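Local coordinates for protein 2-keto-3-deoxygluconate kinase (Thermotoga maritima, PDB 2AFB) that probably phosphorylates 2-keto-3-deoxygluconate at the expense of ATP, as a sugar kinase of the pfkB family within the ribokinase clan, at residues W141-G146 with V202-E207; V192-M197 with R242-K247; N278-H283 with F314-S319; I158-L163 with M197-V202. All coordinates share one frame; numbering follows the deposited sequence.

Contact 1 of 4, residues W141-G146 with V202-E207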
loop_
_atom_site.group_PDB
_atom_site.type_symbol
_atom_site.label_atom_id
_atom_site.label_comp_id
_atom_site.label_asym_id
_atom_site.label_seq_id
_atom_site.Cartn_x
_atom_site.Cartn_y
_atom_site.Cartn_z
ATOM N N TRP A 141 40.257 -9.197 8.341
ATOM C CA TRP A 141 39.780 -7.889 8.808
ATOM C C TRP A 141 38.718 -8.010 9.874
ATOM O O TRP A 141 37.910 -8.914 9.822
ATOM C CB TRP A 141 39.184 -7.078 7.653
ATOM C CG TRP A 141 39.236 -5.607 7.857
ATOM C CD1 TRP A 141 38.421 -4.866 8.667
ATOM C CD2 TRP A 141 40.133 -4.667 7.230
ATOM N NE1 TRP A 141 38.750 -3.540 8.585
ATOM C CE2 TRP A 141 39.775 -3.385 7.685
ATOM C CE3 TRP A 141 41.119 -4.779 6.261
ATOM C CZ2 TRP A 141 40.416 -2.227 7.247
ATOM C CZ3 TRP A 141 41.805 -3.621 5.847
ATOM C CH2 TRP A 141 41.453 -2.373 6.346
ATOM N N PHE A 142 38.796 -7.079 10.842
ATOM C CA PHE A 142 37.835 -6.883 11.924
ATOM C C PHE A 142 37.479 -5.396 12.085
ATOM O O PHE A 142 38.345 -4.513 12.184
ATOM C CB PHE A 142 38.372 -7.406 13.240
ATOM C CG PHE A 142 37.421 -7.248 14.362
ATOM C CD1 PHE A 142 36.274 -7.983 14.406
ATOM C CD2 PHE A 142 37.646 -6.309 15.362
ATOM C CE1 PHE A 142 35.386 -7.824 15.458
ATOM C CE2 PHE A 142 36.734 -6.141 16.408
ATOM C CZ PHE A 142 35.637 -6.908 16.467
ATOM N N HIS A 143 36.190 -5.153 12.090
ATOM C CA HIS A 143 35.619 -3.813 12.168
ATOM C C HIS A 143 34.635 -3.648 13.337
ATOM O O HIS A 143 33.793 -4.512 13.544
ATOM C CB HIS A 143 34.917 -3.441 10.847
ATOM C CG HIS A 143 34.325 -2.079 10.883
ATOM N ND1 HIS A 143 35.097 -0.943 10.825
ATOM C CD2 HIS A 143 33.048 -1.668 11.083
ATOM C CE1 HIS A 143 34.310 0.114 10.925
ATOM N NE2 HIS A 143 33.066 -0.304 11.118
ATOM N N PHE A 144 34.753 -2.532 14.085
ATOM C CA PHE A 144 33.796 -2.165 15.151
ATOM C C PHE A 144 33.581 -0.676 15.104
ATOM O O PHE A 144 34.336 0.034 14.410
ATOM C CB PHE A 144 34.234 -2.607 16.586
ATOM C CG PHE A 144 35.457 -1.876 17.144
ATOM C CD1 PHE A 144 36.744 -2.172 16.689
ATOM C CD2 PHE A 144 35.315 -0.921 18.144
ATOM C CE1 PHE A 144 37.846 -1.504 17.212
ATOM C CE2 PHE A 144 36.377 -0.256 18.645
ATOM C CZ PHE A 144 37.654 -0.539 18.181
ATOM N N SER A 145 32.516 -0.206 15.786
ATOM C CA SER A 145 32.298 1.226 15.937
ATOM C C SER A 145 32.087 1.656 17.390
ATOM O O SER A 145 31.726 0.837 18.250
ATOM C CB SER A 145 31.129 1.677 15.091
ATOM O OG SER A 145 29.965 1.747 15.875
ATOM N N GLY A 146 32.287 2.951 17.656
ATOM C CA GLY A 146 32.098 3.522 19.018
ATOM C C GLY A 146 30.654 3.552 19.550
ATOM O O GLY A 146 30.387 3.898 20.709
ATOM N N VAL A 202 43.200 1.291 11.166
ATOM C CA VAL A 202 42.479 2.155 10.233
ATOM C C VAL A 202 41.365 2.869 11.008
ATOM O O VAL A 202 40.483 2.211 11.564
ATOM C CB VAL A 202 41.848 1.309 9.135
ATOM C CG1 VAL A 202 41.019 2.214 8.166
ATOM C CG2 VAL A 202 42.932 0.479 8.419
ATOM N N LEU A 203 41.415 4.202 11.004
ATOM C CA LEU A 203 40.419 5.067 11.676
ATOM C C LEU A 203 39.470 5.643 10.672
ATOM O O LEU A 203 39.888 6.135 9.608
ATOM C CB LEU A 203 41.118 6.235 12.376
ATOM C CG LEU A 203 40.224 7.060 13.300
ATOM C CD1 LEU A 203 39.887 6.287 14.558
ATOM C CD2 LEU A 203 40.918 8.365 13.681
ATOM N N ILE A 204 38.186 5.552 10.999
ATOM C CA ILE A 204 37.114 6.127 10.210
ATOM C C ILE A 204 36.392 7.083 11.167
ATOM O O ILE A 204 36.118 6.728 12.326
ATOM C CB ILE A 204 36.178 5.024 9.654
ATOM C CG1 ILE A 204 36.982 4.124 8.726
ATOM C CG2 ILE A 204 35.036 5.626 8.915
ATOM C CD1 ILE A 204 36.557 2.693 8.748
ATOM N N ALA A 205 36.156 8.302 10.699
ATOM C CA ALA A 205 35.587 9.348 11.542
ATOM C C ALA A 205 35.049 10.528 10.737
ATOM O O ALA A 205 35.194 10.588 9.513
ATOM C CB ALA A 205 36.637 9.845 12.494
ATOM N N ASN A 206 34.415 11.448 11.453
ATOM C CA ASN A 206 34.190 12.811 10.998
ATOM C C ASN A 206 34.852 13.727 12.013
ATOM O O ASN A 206 35.495 13.242 12.983
ATOM C CB ASN A 206 32.695 13.109 10.785
ATOM C CG ASN A 206 31.843 12.916 12.035
ATOM O OD1 ASN A 206 32.308 13.050 13.162
ATOM N ND2 ASN A 206 30.582 12.572 11.823
ATOM N N GLU A 207 34.756 15.038 11.788
ATOM C CA GLU A 207 35.506 15.984 12.629
ATOM C C GLU A 207 34.999 15.997 14.072
ATOM O O GLU A 207 35.806 16.025 15.001
ATOM C CB GLU A 207 35.540 17.412 12.043
ATOM C CG GLU A 207 34.253 18.251 12.181
ATOM C CD GLU A 207 34.543 19.719 12.462
ATOM O OE1 GLU A 207 34.234 20.575 11.609
ATOM O OE2 GLU A 207 35.089 20.012 13.539
#

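Contact 2 of 4, residues V192-M197 with R242-K247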
loop_
_atom_site.group_PDB
_atom_site.type_symbol
_atom_site.label_atom_id
_atom_site.label_comp_id
_atom_site.label_asym_id
_atom_site.label_seq_id
_atom_site.Cartn_x
_atom_site.Cartn_y
_atom_site.Cartn_z
ATOM N N VAL A 192 37.141 5.244 27.470
ATOM C CA VAL A 192 37.005 3.898 26.904
ATOM C C VAL A 192 37.675 3.709 25.532
ATOM O O VAL A 192 38.294 2.675 25.248
ATOM C CB VAL A 192 35.475 3.517 26.757
ATOM C CG1 VAL A 192 35.302 2.189 26.023
ATOM C CG2 VAL A 192 34.810 3.452 28.156
HETATM N N MSE A 193 37.534 4.695 24.664
HETATM C CA MSE A 193 37.968 4.517 23.291
HETATM C C MSE A 193 39.462 4.747 23.073
HETATM O O MSE A 193 40.045 4.197 22.153
HETATM C CB MSE A 193 37.179 5.454 22.416
HETATM C CG MSE A 193 35.692 5.137 22.456
HETATM SE SE MSE A 193 35.287 3.421 21.434
HETATM C CE MSE A 193 35.623 4.090 19.501
ATOM N N ILE A 194 40.075 5.594 23.880
ATOM C CA ILE A 194 41.479 5.928 23.667
ATOM C C ILE A 194 42.306 4.679 23.872
ATOM O O ILE A 194 43.069 4.333 22.988
ATOM C CB ILE A 194 41.928 7.166 24.493
ATOM C CG1 ILE A 194 41.526 8.412 23.719
ATOM C CG2 ILE A 194 43.452 7.171 24.764
ATOM C CD1 ILE A 194 41.377 9.683 24.531
ATOM N N PRO A 195 42.103 3.946 24.987
ATOM C CA PRO A 195 42.802 2.659 25.092
ATOM C C PRO A 195 42.631 1.700 23.918
ATOM O O PRO A 195 43.574 1.053 23.546
ATOM C CB PRO A 195 42.241 2.054 26.384
ATOM C CG PRO A 195 41.946 3.246 27.219
ATOM C CD PRO A 195 41.310 4.216 26.196
ATOM N N PHE A 196 41.455 1.656 23.295
ATOM C CA PHE A 196 41.261 0.755 22.165
ATOM C C PHE A 196 42.083 1.161 20.937
ATOM O O PHE A 196 42.329 0.345 20.051
ATOM C CB PHE A 196 39.781 0.675 21.778
ATOM C CG PHE A 196 38.892 -0.022 22.787
ATOM C CD1 PHE A 196 39.359 -1.048 23.615
ATOM C CD2 PHE A 196 37.564 0.318 22.867
ATOM C CE1 PHE A 196 38.511 -1.690 24.523
ATOM C CE2 PHE A 196 36.708 -0.318 23.783
ATOM C CZ PHE A 196 37.181 -1.321 24.601
HETATM N N MSE A 197 42.503 2.419 20.856
HETATM C CA MSE A 197 43.224 2.865 19.672
HETATM C C MSE A 197 44.523 2.110 19.494
HETATM O O MSE A 197 44.942 1.956 18.363
HETATM C CB MSE A 197 43.488 4.370 19.695
HETATM C CG MSE A 197 42.255 5.230 19.585
HETATM SE SE MSE A 197 40.953 4.859 18.078
HETATM C CE MSE A 197 39.563 3.742 18.976
ATOM N N ARG A 242 50.154 10.672 13.998
ATOM C CA ARG A 242 51.346 10.769 14.844
ATOM C C ARG A 242 51.161 10.266 16.262
ATOM O O ARG A 242 52.133 9.740 16.882
ATOM C CB ARG A 242 51.819 12.216 14.929
ATOM C CG ARG A 242 52.620 12.672 13.734
ATOM N N LYS A 243 49.954 10.473 16.797
ATOM C CA LYS A 243 49.608 10.000 18.137
ATOM C C LYS A 243 49.359 8.493 18.139
ATOM O O LYS A 243 49.833 7.828 19.037
ATOM C CB LYS A 243 48.407 10.754 18.740
ATOM N N TYR A 244 48.645 7.944 17.143
ATOM C CA TYR A 244 48.179 6.560 17.244
ATOM C C TYR A 244 48.753 5.603 16.232
ATOM O O TYR A 244 48.459 4.401 16.292
ATOM C CB TYR A 244 46.639 6.508 17.206
ATOM C CG TYR A 244 46.027 7.283 18.347
ATOM C CD1 TYR A 244 46.007 6.751 19.628
ATOM C CD2 TYR A 244 45.501 8.562 18.163
ATOM C CE1 TYR A 244 45.460 7.451 20.691
ATOM C CE2 TYR A 244 44.960 9.275 19.233
ATOM C CZ TYR A 244 44.947 8.704 20.496
ATOM O OH TYR A 244 44.442 9.366 21.580
ATOM N N ASN A 245 49.551 6.137 15.312
ATOM C CA ASN A 245 50.257 5.363 14.285
ATOM C C ASN A 245 49.352 4.572 13.303
ATOM O O ASN A 245 49.723 3.494 12.825
ATOM C CB ASN A 245 51.330 4.502 14.945
ATOM C CG ASN A 245 52.306 5.349 15.772
ATOM O OD1 ASN A 245 52.938 6.280 15.248
ATOM N ND2 ASN A 245 52.402 5.058 17.069
ATOM N N PHE A 246 48.194 5.155 12.987
ATOM C CA PHE A 246 47.214 4.520 12.092
ATOM C C PHE A 246 47.803 4.376 10.700
ATOM O O PHE A 246 48.469 5.283 10.223
ATOM C CB PHE A 246 45.947 5.372 11.979
ATOM C CG PHE A 246 45.199 5.546 13.269
ATOM C CD1 PHE A 246 44.770 4.439 14.004
ATOM C CD2 PHE A 246 44.879 6.810 13.722
ATOM C CE1 PHE A 246 44.071 4.599 15.175
ATOM C CE2 PHE A 246 44.158 6.969 14.902
ATOM C CZ PHE A 246 43.765 5.870 15.628
ATOM N N LYS A 247 47.551 3.239 10.056
ATOM C CA LYS A 247 47.983 3.030 8.673
ATOM C C LYS A 247 47.151 3.934 7.732
ATOM O O LYS A 247 47.625 4.380 6.695
ATOM C CB LYS A 247 47.788 1.546 8.307
ATOM C CG LYS A 247 48.228 1.168 6.915
#

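Contact 3 of 4, residues N278-H283 with F314-S319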
loop_
_atom_site.group_PDB
_atom_site.type_symbol
_atom_site.label_atom_id
_atom_site.label_comp_id
_atom_site.label_asym_id
_atom_site.label_seq_id
_atom_site.Cartn_x
_atom_site.Cartn_y
_atom_site.Cartn_z
ATOM N N ASN A 278 36.013 13.570 -5.246
ATOM C CA ASN A 278 35.002 14.440 -5.768
ATOM C C ASN A 278 33.909 14.710 -4.715
ATOM O O ASN A 278 33.631 13.881 -3.852
ATOM C CB ASN A 278 34.410 13.788 -7.008
ATOM C CG ASN A 278 33.571 14.737 -7.799
ATOM O OD1 ASN A 278 34.076 15.726 -8.349
ATOM N ND2 ASN A 278 32.259 14.473 -7.843
ATOM N N ARG A 279 33.336 15.902 -4.797
ATOM C CA ARG A 279 32.282 16.373 -3.943
ATOM C C ARG A 279 30.949 16.325 -4.684
ATOM O O ARG A 279 30.804 16.873 -5.744
ATOM C CB ARG A 279 32.588 17.808 -3.535
ATOM C CG ARG A 279 31.627 18.379 -2.479
ATOM C CD ARG A 279 32.240 19.650 -1.872
ATOM N NE ARG A 279 31.270 20.617 -1.359
ATOM C CZ ARG A 279 30.658 21.561 -2.085
ATOM N NH1 ARG A 279 30.809 21.656 -3.414
ATOM N NH2 ARG A 279 29.826 22.395 -1.467
ATOM N N TYR A 280 29.967 15.684 -4.090
ATOM C CA TYR A 280 28.700 15.436 -4.772
ATOM C C TYR A 280 27.597 16.259 -4.118
ATOM O O TYR A 280 27.552 16.414 -2.902
ATOM C CB TYR A 280 28.340 13.949 -4.674
ATOM C CG TYR A 280 29.333 13.008 -5.312
ATOM C CD1 TYR A 280 29.235 12.688 -6.668
ATOM C CD2 TYR A 280 30.355 12.422 -4.568
ATOM C CE1 TYR A 280 30.140 11.812 -7.283
ATOM C CE2 TYR A 280 31.251 11.534 -5.167
ATOM C CZ TYR A 280 31.140 11.253 -6.526
ATOM O OH TYR A 280 32.009 10.426 -7.131
ATOM N N GLU A 281 26.677 16.742 -4.922
ATOM C CA GLU A 281 25.485 17.358 -4.373
ATOM C C GLU A 281 24.374 16.320 -4.474
ATOM O O GLU A 281 24.102 15.830 -5.542
ATOM C CB GLU A 281 25.154 18.622 -5.158
ATOM C CG GLU A 281 23.932 19.347 -4.631
ATOM C CD GLU A 281 23.531 20.492 -5.498
ATOM O OE1 GLU A 281 24.334 21.430 -5.591
ATOM O OE2 GLU A 281 22.430 20.443 -6.090
ATOM N N ILE A 282 23.765 15.951 -3.368
ATOM C CA ILE A 282 22.892 14.784 -3.362
ATOM C C ILE A 282 21.497 15.231 -2.966
ATOM O O ILE A 282 21.343 15.896 -1.936
ATOM C CB ILE A 282 23.389 13.753 -2.304
ATOM C CG1 ILE A 282 24.868 13.423 -2.568
ATOM C CG2 ILE A 282 22.491 12.512 -2.286
ATOM C CD1 ILE A 282 25.463 12.471 -1.543
ATOM N N HIS A 283 20.493 14.898 -3.785
ATOM C CA HIS A 283 19.098 14.881 -3.330
ATOM C C HIS A 283 18.882 13.518 -2.706
ATOM O O HIS A 283 18.893 12.480 -3.398
ATOM C CB HIS A 283 18.085 15.084 -4.457
ATOM C CG HIS A 283 17.927 16.495 -4.912
ATOM N ND1 HIS A 283 18.949 17.214 -5.506
ATOM C CD2 HIS A 283 16.842 17.311 -4.902
ATOM C CE1 HIS A 283 18.496 18.410 -5.839
ATOM N NE2 HIS A 283 17.216 18.490 -5.494
ATOM N N PHE A 314 36.396 5.817 -4.910
ATOM C CA PHE A 314 35.517 4.663 -4.831
ATOM C C PHE A 314 34.624 4.764 -3.587
ATOM O O PHE A 314 33.403 4.575 -3.652
ATOM C CB PHE A 314 36.339 3.381 -4.761
ATOM C CG PHE A 314 35.518 2.127 -4.817
ATOM C CD1 PHE A 314 35.246 1.513 -6.052
ATOM C CD2 PHE A 314 35.077 1.517 -3.646
ATOM C CE1 PHE A 314 34.506 0.357 -6.095
ATOM C CE2 PHE A 314 34.329 0.368 -3.701
ATOM C CZ PHE A 314 34.063 -0.222 -4.921
ATOM N N ALA A 315 35.227 5.040 -2.438
ATOM C CA ALA A 315 34.428 5.140 -1.207
ATOM C C ALA A 315 33.485 6.354 -1.171
ATOM O O ALA A 315 32.387 6.257 -0.657
ATOM C CB ALA A 315 35.315 5.132 0.002
ATOM N N ALA A 316 33.917 7.502 -1.666
ATOM C CA ALA A 316 32.976 8.637 -1.869
ATOM C C ALA A 316 31.813 8.242 -2.798
ATOM O O ALA A 316 30.642 8.463 -2.482
ATOM C CB ALA A 316 33.727 9.865 -2.427
ATOM N N ALA A 317 32.128 7.656 -3.943
ATOM C CA ALA A 317 31.089 7.198 -4.873
ATOM C C ALA A 317 30.035 6.268 -4.227
ATOM O O ALA A 317 28.816 6.466 -4.379
ATOM C CB ALA A 317 31.718 6.551 -6.069
ATOM N N ALA A 318 30.515 5.288 -3.505
ATOM C CA ALA A 318 29.680 4.265 -2.847
ATOM C C ALA A 318 28.772 4.821 -1.787
ATOM O O ALA A 318 27.614 4.460 -1.719
ATOM C CB ALA A 318 30.547 3.160 -2.232
ATOM N N SER A 319 29.311 5.697 -0.973
ATOM C CA SER A 319 28.596 6.287 0.108
ATOM C C SER A 319 27.662 7.396 -0.388
ATOM O O SER A 319 26.583 7.529 0.131
ATOM C CB SER A 319 29.558 6.760 1.230
ATOM O OG SER A 319 30.479 7.730 0.769
#

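Contact 4 of 4, residues I158-L163 with M197-V202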
loop_
_atom_site.group_PDB
_atom_site.type_symbol
_atom_site.label_atom_id
_atom_site.label_comp_id
_atom_site.label_asym_id
_atom_site.label_seq_id
_atom_site.Cartn_x
_atom_site.Cartn_y
_atom_site.Cartn_z
ATOM N N ILE A 158 33.760 -7.342 26.025
ATOM C CA ILE A 158 33.603 -8.181 24.840
ATOM C C ILE A 158 34.458 -7.676 23.657
ATOM O O ILE A 158 35.076 -8.484 22.943
ATOM C CB ILE A 158 32.138 -8.285 24.393
ATOM C CG1 ILE A 158 31.327 -9.011 25.458
ATOM C CG2 ILE A 158 32.058 -9.041 23.054
ATOM C CD1 ILE A 158 29.823 -8.891 25.355
ATOM N N LEU A 159 34.479 -6.355 23.445
ATOM C CA LEU A 159 35.320 -5.789 22.371
ATOM C C LEU A 159 36.787 -5.968 22.645
ATOM O O LEU A 159 37.557 -6.254 21.732
ATOM C CB LEU A 159 35.045 -4.305 22.123
ATOM C CG LEU A 159 34.073 -4.181 20.966
ATOM C CD1 LEU A 159 33.356 -2.807 20.953
ATOM C CD2 LEU A 159 34.858 -4.492 19.662
ATOM N N GLU A 160 37.170 -5.773 23.907
ATOM C CA GLU A 160 38.556 -5.966 24.287
ATOM C C GLU A 160 38.990 -7.392 24.053
ATOM O O GLU A 160 40.123 -7.618 23.611
ATOM C CB GLU A 160 38.797 -5.581 25.743
ATOM C CG GLU A 160 40.275 -5.340 26.020
ATOM C CD GLU A 160 40.548 -4.814 27.413
ATOM O OE1 GLU A 160 41.717 -4.464 27.672
ATOM O OE2 GLU A 160 39.615 -4.754 28.241
ATOM N N ASP A 161 38.112 -8.343 24.379
ATOM C CA ASP A 161 38.349 -9.774 24.080
ATOM C C ASP A 161 38.618 -9.937 22.596
ATOM O O ASP A 161 39.597 -10.561 22.211
ATOM C CB ASP A 161 37.151 -10.670 24.416
ATOM C CG ASP A 161 36.942 -10.881 25.918
ATOM O OD1 ASP A 161 37.888 -10.687 26.708
ATOM O OD2 ASP A 161 35.803 -11.232 26.313
ATOM N N ALA A 162 37.731 -9.393 21.766
ATOM C CA ALA A 162 37.888 -9.506 20.299
ATOM C C ALA A 162 39.194 -8.885 19.801
ATOM O O ALA A 162 39.861 -9.409 18.907
ATOM C CB ALA A 162 36.686 -8.842 19.550
ATOM N N LEU A 163 39.562 -7.767 20.384
ATOM C CA LEU A 163 40.692 -7.005 19.869
ATOM C C LEU A 163 42.028 -7.664 20.255
ATOM O O LEU A 163 43.019 -7.596 19.527
ATOM C CB LEU A 163 40.626 -5.591 20.416
ATOM C CG LEU A 163 39.564 -4.680 19.846
ATOM C CD1 LEU A 163 39.419 -3.399 20.689
ATOM C CD2 LEU A 163 39.912 -4.360 18.407
HETATM N N MSE A 197 42.503 2.419 20.856
HETATM C CA MSE A 197 43.224 2.865 19.672
HETATM C C MSE A 197 44.523 2.110 19.494
HETATM O O MSE A 197 44.942 1.956 18.363
HETATM C CB MSE A 197 43.488 4.370 19.695
HETATM C CG MSE A 197 42.255 5.230 19.585
HETATM SE SE MSE A 197 40.953 4.859 18.078
HETATM C CE MSE A 197 39.563 3.742 18.976
ATOM N N GLU A 198 45.138 1.620 20.584
ATOM C CA GLU A 198 46.343 0.726 20.534
ATOM C C GLU A 198 46.181 -0.451 19.580
ATOM O O GLU A 198 47.144 -0.913 18.974
ATOM C CB GLU A 198 46.662 0.098 21.909
ATOM C CG GLU A 198 47.070 1.079 23.002
ATOM N N TYR A 199 44.956 -0.950 19.474
ATOM C CA TYR A 199 44.635 -2.073 18.599
ATOM C C TYR A 199 44.173 -1.686 17.199
ATOM O O TYR A 199 43.991 -2.560 16.377
ATOM C CB TYR A 199 43.516 -2.896 19.217
ATOM C CG TYR A 199 43.830 -3.462 20.569
ATOM C CD1 TYR A 199 44.683 -4.544 20.705
ATOM C CD2 TYR A 199 43.241 -2.937 21.719
ATOM C CE1 TYR A 199 44.967 -5.092 21.971
ATOM C CE2 TYR A 199 43.503 -3.479 22.983
ATOM C CZ TYR A 199 44.367 -4.556 23.106
ATOM O OH TYR A 199 44.638 -5.089 24.368
ATOM N N VAL A 200 43.967 -0.401 16.929
ATOM C CA VAL A 200 43.308 0.014 15.689
ATOM C C VAL A 200 44.319 0.414 14.634
ATOM O O VAL A 200 45.198 1.218 14.911
ATOM C CB VAL A 200 42.345 1.188 15.947
ATOM C CG1 VAL A 200 41.758 1.728 14.644
ATOM C CG2 VAL A 200 41.214 0.750 16.900
ATOM N N ASP A 201 44.169 -0.119 13.426
ATOM C CA ASP A 201 45.065 0.207 12.279
ATOM C C ASP A 201 44.515 1.289 11.321
ATOM O O ASP A 201 45.257 2.082 10.745
ATOM C CB ASP A 201 45.333 -1.080 11.471
ATOM C CG ASP A 201 45.899 -2.204 12.337
ATOM O OD1 ASP A 201 47.009 -2.023 12.880
ATOM O OD2 ASP A 201 45.222 -3.244 12.516
ATOM N N VAL A 202 43.200 1.291 11.166
ATOM C CA VAL A 202 42.479 2.155 10.233
ATOM C C VAL A 202 41.365 2.869 11.008
ATOM O O VAL A 202 40.483 2.211 11.564
ATOM C CB VAL A 202 41.848 1.309 9.135
ATOM C CG1 VAL A 202 41.019 2.214 8.166
ATOM C CG2 VAL A 202 42.932 0.479 8.419
#

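Contact 1 of 4, residues W141-G146 with V202-E207
Trp141 and Val202 meet at about a right angle: the six-membered end of the indole reaches across to one methyl of the valine, with Trp141 CH2 3.8 Å from Val202 CG2. The neighbouring Trp141 CZ2 is almost as close to the same methyl, at 3.9 Å, so the valine presses on the far corner of the benzene part, obliquely to the ring. Further along the strands His143 repeats the pattern with Ile204, again near a right angle. Its CE1 corner comes within 4.1 Å of Ile204 CD1, the last atom of the isoleucine chain, and this methyl too approaches the ring obliquely. Both aromatic groups stand with CG anti to the backbone N (chi1 -154° for Trp141 and -180° for His143), which swings each ring over beside its carbonyl carbon, toward strand 202-205. The two strands are not adjacent: in the central, mainly parallel sheet of this ribokinase-type fold, strand 172-176 runs between 139-145 and 202-205, and even the nearest CA atoms, those of His143 and Val202, are 9.3 Å apart. The four side chains therefore bridge over the middle strand on one face of the sheet, where helix 290-304 packs on Trp141 and Ile204. The middle strand supplies the polar partner as well, since Ser174 OG is hydrogen-bonded to both Trp141 NE1 and His143 ND1, and these two bonds restrain the indole and the imidazole in rotation.

Contact 2 of 4, residues V192-M197 with R242-K247
One face of the Tyr244 ring receives Met197, whose CG stands 4.3 Å from the ring centroid and 21° off the normal, a CH-pi contact displaced toward the rim. The beta carbon is closer still to a single ring atom, with Met197 CB 3.5 Å from Tyr244 CD1. Phe246 is met differently: the selenium of Met197, which is modelled as selenomethionine, lies at the edge of its ring, 5.1 Å from the centroid and 77° off the normal. This is a Met-aromatic contact in which SE comes 3.9 Å from Phe246 CZ. One face of the Phe246 ring carries CB of Tyr244, 3.3 Å above its plane, so the two aromatic residues also pack on each other within their own segment. The bend at chi2 (-51°) of the selenomethionine carries SE from the tyrosine face to the phenylalanine edge. Ile194 adds CG1, 3.7 Å from Tyr244 OH. The segments are the C-terminal ends of helices 186-196 and 230-244 with the residues that follow them; Leu214 of helix 207-214 touches both Met197 and Tyr244, and Leu203 of strand 202-205 touches Met197 and Phe246. No hydrogen bond crosses between the segments, so the two helix ends are joined by apolar packing and a Met-aromatic contact, with selenium standing in for the sulfur of methionine.

Contact 3 of 4, residues N278-H283 with F314-S319
Apolar packing joins strand and helix where Tyr280 lays the edge of its ring on Ala316, with Tyr280 CE2 4.1 Å from Ala316 CB and the methyl near the ring plane. The phenol oxygen continues over the next residue, Tyr280 OH lying 4.0 Å from Ala317 CB. CG of Tyr280 is anti to its own carbonyl carbon (chi1 -61°), which carries the ring from strand 273-283, the outermost within this chain, across to helix 308-322. No hydrogen bond crosses between the segments; the polar groups bond within their own segment or to outside partners. Asn278 ND2 sits 3.4 Å above one face of the Tyr280 ring, offset toward the rim, while Ser319 OG donates to Ala315 O at 2.8 Å. That carbonyl also accepts the helical bond from Ser319 N, at 3.1 Å, so two donors of one residue grip it; Ser319 OG is further hydrogen-bonded to Trp264 NE1 on the adjacent strand. A leucine here, lacking the ring edge and hydroxyl, would probably leave a gap over Ala316 and Ala317 and free the Asn278 amide to turn. Metal binding marks the far end of the strand, where His283 NE2 and its counterparts in two neighbouring subunits bind one nickel ion. The contact between strand and helix is thus apolar and rests mainly on Tyr280 set against small alanines.

Contact 4 of 4, residues I158-L163 with M197-V202
Two successive beta-alpha-beta crossovers of the central sheet touch here, helix 155-169 of the first presenting Leu163 to Tyr199 in the loop that leads the second from helix 186-196 into strand 202-205. Leu163 CB rests over one face of the tyrosine ring, 4.1 Å from its centroid and 20° off the normal, a CH-pi contact offset toward the rim. The ring atom nearest Leu163 CB is Tyr199 CG, at 3.8 Å. The leucine wraps the root of the ring with both branches: CD1 approaches Tyr199 CD2, and CD2 lies 4.0 Å from Tyr199 CB. Backbone takes part too, Leu163 O being 3.7 Å from Tyr199 CD1. The hydroxyl end points toward Glu160, one turn back on the same helix, but Tyr199 OH and Glu160 OE1 remain 4.5 Å apart, too far for a hydrogen bond. A serine instead of Tyr199 would probably uncover the CB and branches of Leu163 and open a gap between helix and loop. On the sheet side, Leu163 packs on Phe144 of strand 139-145 and Val173 of strand 172-176, while Val200 reaches Cys175 and Asp201 bonds to Val173, binding the loop to the middle strand.

How the contacts relate
Contacts 1, 2 and 4 form one continuous block, their centres 10 to 11 Å apart. Contacts 1 and 4 share Val202 and meet again through Phe144 CE1 and Leu163 CD2 (3.7 Å) on the sheet face turned to helix 155-169. Met197 belongs to contacts 2 and 4, whose backbones approach at Lys247 N and Asp201 O, 2.7 Å apart and probably hydrogen-bonded. Leu203 joins contact 1 to contact 2, Leu203 CD2 lying 3.7 Å from Phe246 CE2. Contact 3 stands apart, its centre 19 Å from that of contact 1 on the same sheet; its His283 binds nickel. No sugar or nucleotide is bound, only nickel and calcium; a nickel ion lies about 14 Å from the Trp141 side chain.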